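Local coordinates for porin (Rhodobacter blasticus, PDB 3PRN), which forms trimeric outer-membrane channels through which small hydrophilic solutes, up to about 0.6 kDa, diffuse passively, at residues Y213-G216 / D222-T225; V241-I244 / D250-Y253. The protein carries 1 engineered substitution. All blocks are in the same frame, centred on the assembly; numbering follows the deposited sequence.

Contact 1: Y213-G216 / D222-T225; sequences YDNG and DQVT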
loop_
_atom_site.group_PDB
_atom_site.type_symbol
_atom_site.label_atom_id
_atom_site.label_comp_id
_atom_site.label_asym_id
_atom_site.label_seq_id
_atom_site.Cartn_x
_atom_site.Cartn_y
_atom_site.Cartn_z
ATOM N N TYR A 213 24.916 7.360 -28.687
ATOM C CA TYR A 213 23.587 6.833 -28.937
ATOM C C TYR A 213 23.061 7.208 -30.331
ATOM O O TYR A 213 23.287 8.346 -30.809
ATOM C CB TYR A 213 22.548 7.523 -27.980
ATOM C CG TYR A 213 22.893 7.212 -26.528
ATOM C CD1 TYR A 213 22.448 6.008 -25.952
ATOM C CD2 TYR A 213 23.626 8.073 -25.794
ATOM C CE1 TYR A 213 22.800 5.715 -24.633
ATOM C CE2 TYR A 213 23.968 7.796 -24.480
ATOM C CZ TYR A 213 23.562 6.594 -23.908
ATOM O OH TYR A 213 23.913 6.370 -22.614
ATOM N N ASP A 214 22.204 6.359 -30.816
ATOM C CA ASP A 214 21.310 6.631 -31.917
ATOM C C ASP A 214 19.922 6.711 -31.230
ATOM O O ASP A 214 19.495 5.694 -30.675
ATOM C CB ASP A 214 21.305 5.514 -32.924
ATOM C CG ASP A 214 20.311 5.762 -34.048
ATOM O OD1 ASP A 214 19.227 6.372 -33.885
ATOM O OD2 ASP A 214 20.653 5.302 -35.173
ATOM N N ASN A 215 19.325 7.876 -31.203
ATOM C CA ASN A 215 18.123 8.208 -30.519
ATOM C C ASN A 215 16.873 7.981 -31.327
ATOM O O ASN A 215 15.806 8.434 -30.962
ATOM C CB ASN A 215 18.144 9.602 -29.878
ATOM C CG ASN A 215 19.141 9.653 -28.740
ATOM O OD1 ASN A 215 19.079 8.851 -27.776
ATOM N ND2 ASN A 215 20.050 10.628 -28.704
ATOM N N GLY A 216 16.987 7.184 -32.398
ATOM C CA GLY A 216 15.815 6.830 -33.189
ATOM C C GLY A 216 15.012 8.011 -33.710
ATOM O O GLY A 216 15.602 8.869 -34.377
ATOM N N ASP A 222 21.597 11.765 -33.159
ATOM C CA ASP A 222 22.672 11.065 -32.511
ATOM C C ASP A 222 23.292 11.899 -31.398
ATOM O O ASP A 222 23.183 13.135 -31.358
ATOM C CB ASP A 222 23.728 10.597 -33.505
ATOM C CG ASP A 222 23.141 9.598 -34.508
ATOM O OD1 ASP A 222 21.922 9.280 -34.537
ATOM O OD2 ASP A 222 23.954 9.090 -35.324
ATOM N N GLN A 223 23.940 11.187 -30.478
ATOM C CA GLN A 223 24.427 11.872 -29.284
ATOM C C GLN A 223 25.688 11.243 -28.775
ATOM O O GLN A 223 25.902 10.034 -28.770
ATOM C CB GLN A 223 23.261 11.702 -28.238
ATOM C CG GLN A 223 23.641 12.117 -26.818
ATOM C CD GLN A 223 22.477 12.023 -25.843
ATOM O OE1 GLN A 223 21.452 11.394 -26.086
ATOM N NE2 GLN A 223 22.627 12.671 -24.673
ATOM N N VAL A 224 26.543 12.075 -28.196
ATOM C CA VAL A 224 27.765 11.531 -27.605
ATOM C C VAL A 224 27.916 12.176 -26.240
ATOM O O VAL A 224 27.662 13.372 -26.079
ATOM C CB VAL A 224 28.930 11.998 -28.522
ATOM C CG1 VAL A 224 30.265 11.861 -27.823
ATOM C CG2 VAL A 224 28.879 11.180 -29.811
ATOM N N THR A 225 28.287 11.362 -25.260
ATOM C CA THR A 225 28.474 11.862 -23.897
ATOM C C THR A 225 29.852 11.358 -23.435
ATOM O O THR A 225 30.127 10.163 -23.561
ATOM C CB THR A 225 27.386 11.247 -22.946
ATOM O OG1 THR A 225 26.136 11.759 -23.422
ATOM C CG2 THR A 225 27.618 11.652 -21.514
HETATM O O HOH W 1 19.426 9.347 -33.933
#

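Contact 2: V241-I244 / D250-Y253; sequences VSDI and DTAY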
loop_
_atom_site.group_PDB
_atom_site.type_symbol
_atom_site.label_atom_id
_atom_site.label_comp_id
_atom_site.label_asym_id
_atom_site.label_seq_id
_atom_site.Cartn_x
_atom_site.Cartn_y
_atom_site.Cartn_z
ATOM N N VAL A 241 30.186 16.081 -20.498
ATOM C CA VAL A 241 29.880 17.023 -21.539
ATOM C C VAL A 241 29.051 16.168 -22.516
ATOM O O VAL A 241 29.402 14.981 -22.625
ATOM C CB VAL A 241 31.133 17.531 -22.286
ATOM C CG1 VAL A 241 30.764 18.597 -23.296
ATOM C CG2 VAL A 241 32.166 18.036 -21.286
ATOM N N SER A 242 28.040 16.737 -23.134
ATOM C CA SER A 242 27.256 15.922 -24.087
ATOM C C SER A 242 26.836 16.839 -25.248
ATOM O O SER A 242 26.533 18.012 -25.003
ATOM C CB SER A 242 26.023 15.288 -23.410
ATOM O OG SER A 242 25.291 14.373 -24.209
ATOM N N ASP A 243 26.801 16.307 -26.427
ATOM C CA ASP A 243 26.392 16.889 -27.662
ATOM C C ASP A 243 25.339 16.046 -28.395
ATOM O O ASP A 243 25.450 14.811 -28.525
ATOM C CB ASP A 243 27.541 17.055 -28.696
ATOM C CG ASP A 243 28.448 18.179 -28.219
ATOM O OD1 ASP A 243 27.992 19.386 -28.172
ATOM O OD2 ASP A 243 29.640 17.916 -27.827
ATOM N N ILE A 244 24.337 16.734 -28.922
ATOM C CA ILE A 244 23.340 16.079 -29.750
ATOM C C ILE A 244 23.424 16.696 -31.151
ATOM O O ILE A 244 23.978 17.803 -31.292
ATOM C CB ILE A 244 21.926 16.187 -29.160
ATOM C CG1 ILE A 244 21.480 17.630 -28.915
ATOM C CG2 ILE A 244 21.904 15.424 -27.796
ATOM C CD1 ILE A 244 20.043 17.792 -28.467
ATOM N N ASP A 250 22.891 23.690 -27.803
ATOM C CA ASP A 250 24.074 23.996 -27.021
ATOM C C ASP A 250 24.733 22.683 -26.576
ATOM O O ASP A 250 24.120 21.628 -26.532
ATOM C CB ASP A 250 23.667 24.712 -25.721
ATOM C CG ASP A 250 23.010 26.058 -26.060
ATOM O OD1 ASP A 250 23.608 26.791 -26.885
ATOM O OD2 ASP A 250 21.935 26.381 -25.534
ATOM N N THR A 251 25.990 22.764 -26.177
ATOM C CA THR A 251 26.653 21.622 -25.547
ATOM C C THR A 251 26.158 21.551 -24.107
ATOM O O THR A 251 26.101 22.594 -23.416
ATOM C CB THR A 251 28.191 21.851 -25.544
ATOM O OG1 THR A 251 28.582 21.795 -26.931
ATOM C CG2 THR A 251 28.937 20.711 -24.858
ATOM N N ALA A 252 25.747 20.352 -23.691
ATOM C CA ALA A 252 25.294 20.232 -22.300
ATOM C C ALA A 252 26.518 19.805 -21.478
ATOM O O ALA A 252 27.411 19.112 -21.979
ATOM C CB ALA A 252 24.252 19.114 -22.206
ATOM N N TYR A 253 26.526 20.216 -20.243
ATOM C CA TYR A 253 27.592 19.864 -19.340
ATOM C C TYR A 253 27.104 19.879 -17.891
ATOM O O TYR A 253 26.101 20.422 -17.489
ATOM C CB TYR A 253 28.868 20.724 -19.505
ATOM C CG TYR A 253 28.584 22.176 -19.280
ATOM C CD1 TYR A 253 28.162 22.980 -20.347
ATOM C CD2 TYR A 253 28.715 22.731 -18.023
ATOM C CE1 TYR A 253 27.878 24.327 -20.134
ATOM C CE2 TYR A 253 28.433 24.085 -17.795
ATOM C CZ TYR A 253 28.013 24.864 -18.859
ATOM O OH TYR A 253 27.737 26.211 -18.640
HETATM O O HOH W 2 24.761 19.735 -28.577
#

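Contact 1: Y213-G216 / D222-T225
Tyr213 and Gln223 pair near the loop end of the hairpin formed by strands 206-214 and 223-232, as an antiparallel hydrogen-bonded pair. Two backbone bonds join them: Tyr213 N reaches Gln223 O at 2.9 Å, and Gln223 N reaches Tyr213 O at the same separation. Their side chains run side by side on one face of the sheet, and this is the tightly packed half. Gln223 CG lies anti to the backbone N (chi1 169°) and the chain stays extended beyond it, which carries the amide alongside the ring, with OE1 4.0 Å from Tyr213 CD2. Asn215 crosses to the same amide: its ND2 donates to Gln223 OE1 over 3.1 Å, the two amide planes turned 57° apart, and ND2 also gives a hydrogen bond to Gly221 O. Beyond the segments, Gln111 N binds Gln223 OE1 as well, while Tyr213 OH meets Thr95 OG1.

The other half is looser and partly open to solvent. Asp214 and Asp222 bring their OD1 atoms within 4.0 Å, and a water donates to both, at 2.6 Å from Asp222 OD1. Asp214 OD1 additionally accepts from Gly216 N at 2.8 Å, which closes an Asx turn. The chemistry implies amide bonding on the buried side, and on the other a carboxylate pair whose mutual repulsion the bridging water probably eases.

Contact 2: V241-I244 / D250-Y253
This is a strand-to-strand contact of a beta hairpin, at the loop end of strands 235-244 and 252-262 in the wall of the barrel. Ser242 and Ala252 form its antiparallel hydrogen-bonded pair: Ser242 N donates to Ala252 O over 2.7 Å, and Ala252 N returns a bond of 2.8 Å to Ser242 O. Val241 and Tyr253 follow as a non-hydrogen-bonded pair, where Val241 CA passes 3.3 Å from Ala252 O in a CA-H...O contact. Ala252 shares the buried face with Ser242 and rests against Phe107 and Phe275, whereas Val241 and Tyr253 are on the exposed face.

Closer to the loop, side chains take over from the backbone. Thr251 OG1 donates to Asp243 OD1 at 2.8 Å, and OD1 receives it on its syn lone pair, the side of the other carboxylate oxygen. With chi1 at -68° Thr251 holds OG1 beside its own backbone N, while CG2 goes the other way and packs 3.6 Å from Ser242 O. With an alanine here, Asp243 OD1 would probably be left without its cross-strand donor and the carboxylate would be freer to turn. A water close to Asp243 OD1 also takes the N-H of Ile244 at 3.1 Å and lies 2.9 Å from Asp250 O, spanning the mouth of the loop where the ladder has ended. Such hairpins, linking sequence neighbours in an all-antiparallel closed sheet, are the repeating element of the 16-stranded porin barrel.

Contacts 1 and 2 belong to consecutive hairpins of the same barrel wall, their centres about 11 Å apart, and the neighbouring strands 223-232 and 235-244 join them directly. Val224 N lies 3.0 Å from Asp243 O, a probable backbone hydrogen bond. On the buried face Ser242 OG ties them further, meeting Thr225 OG1 at 2.9 Å and also bonding Gln223 NE2, while Gln223 CG packs 3.9 Å from Ile244 CG2. That face meets the long segment between strands 78-83 and 131-138, through Gly108 and Asp109; in porins this loop folds inward to narrow the pore. The opposite face of contact 2 looks outward, with the Tyr253 side chain about 11 Å from a bound detergent molecule.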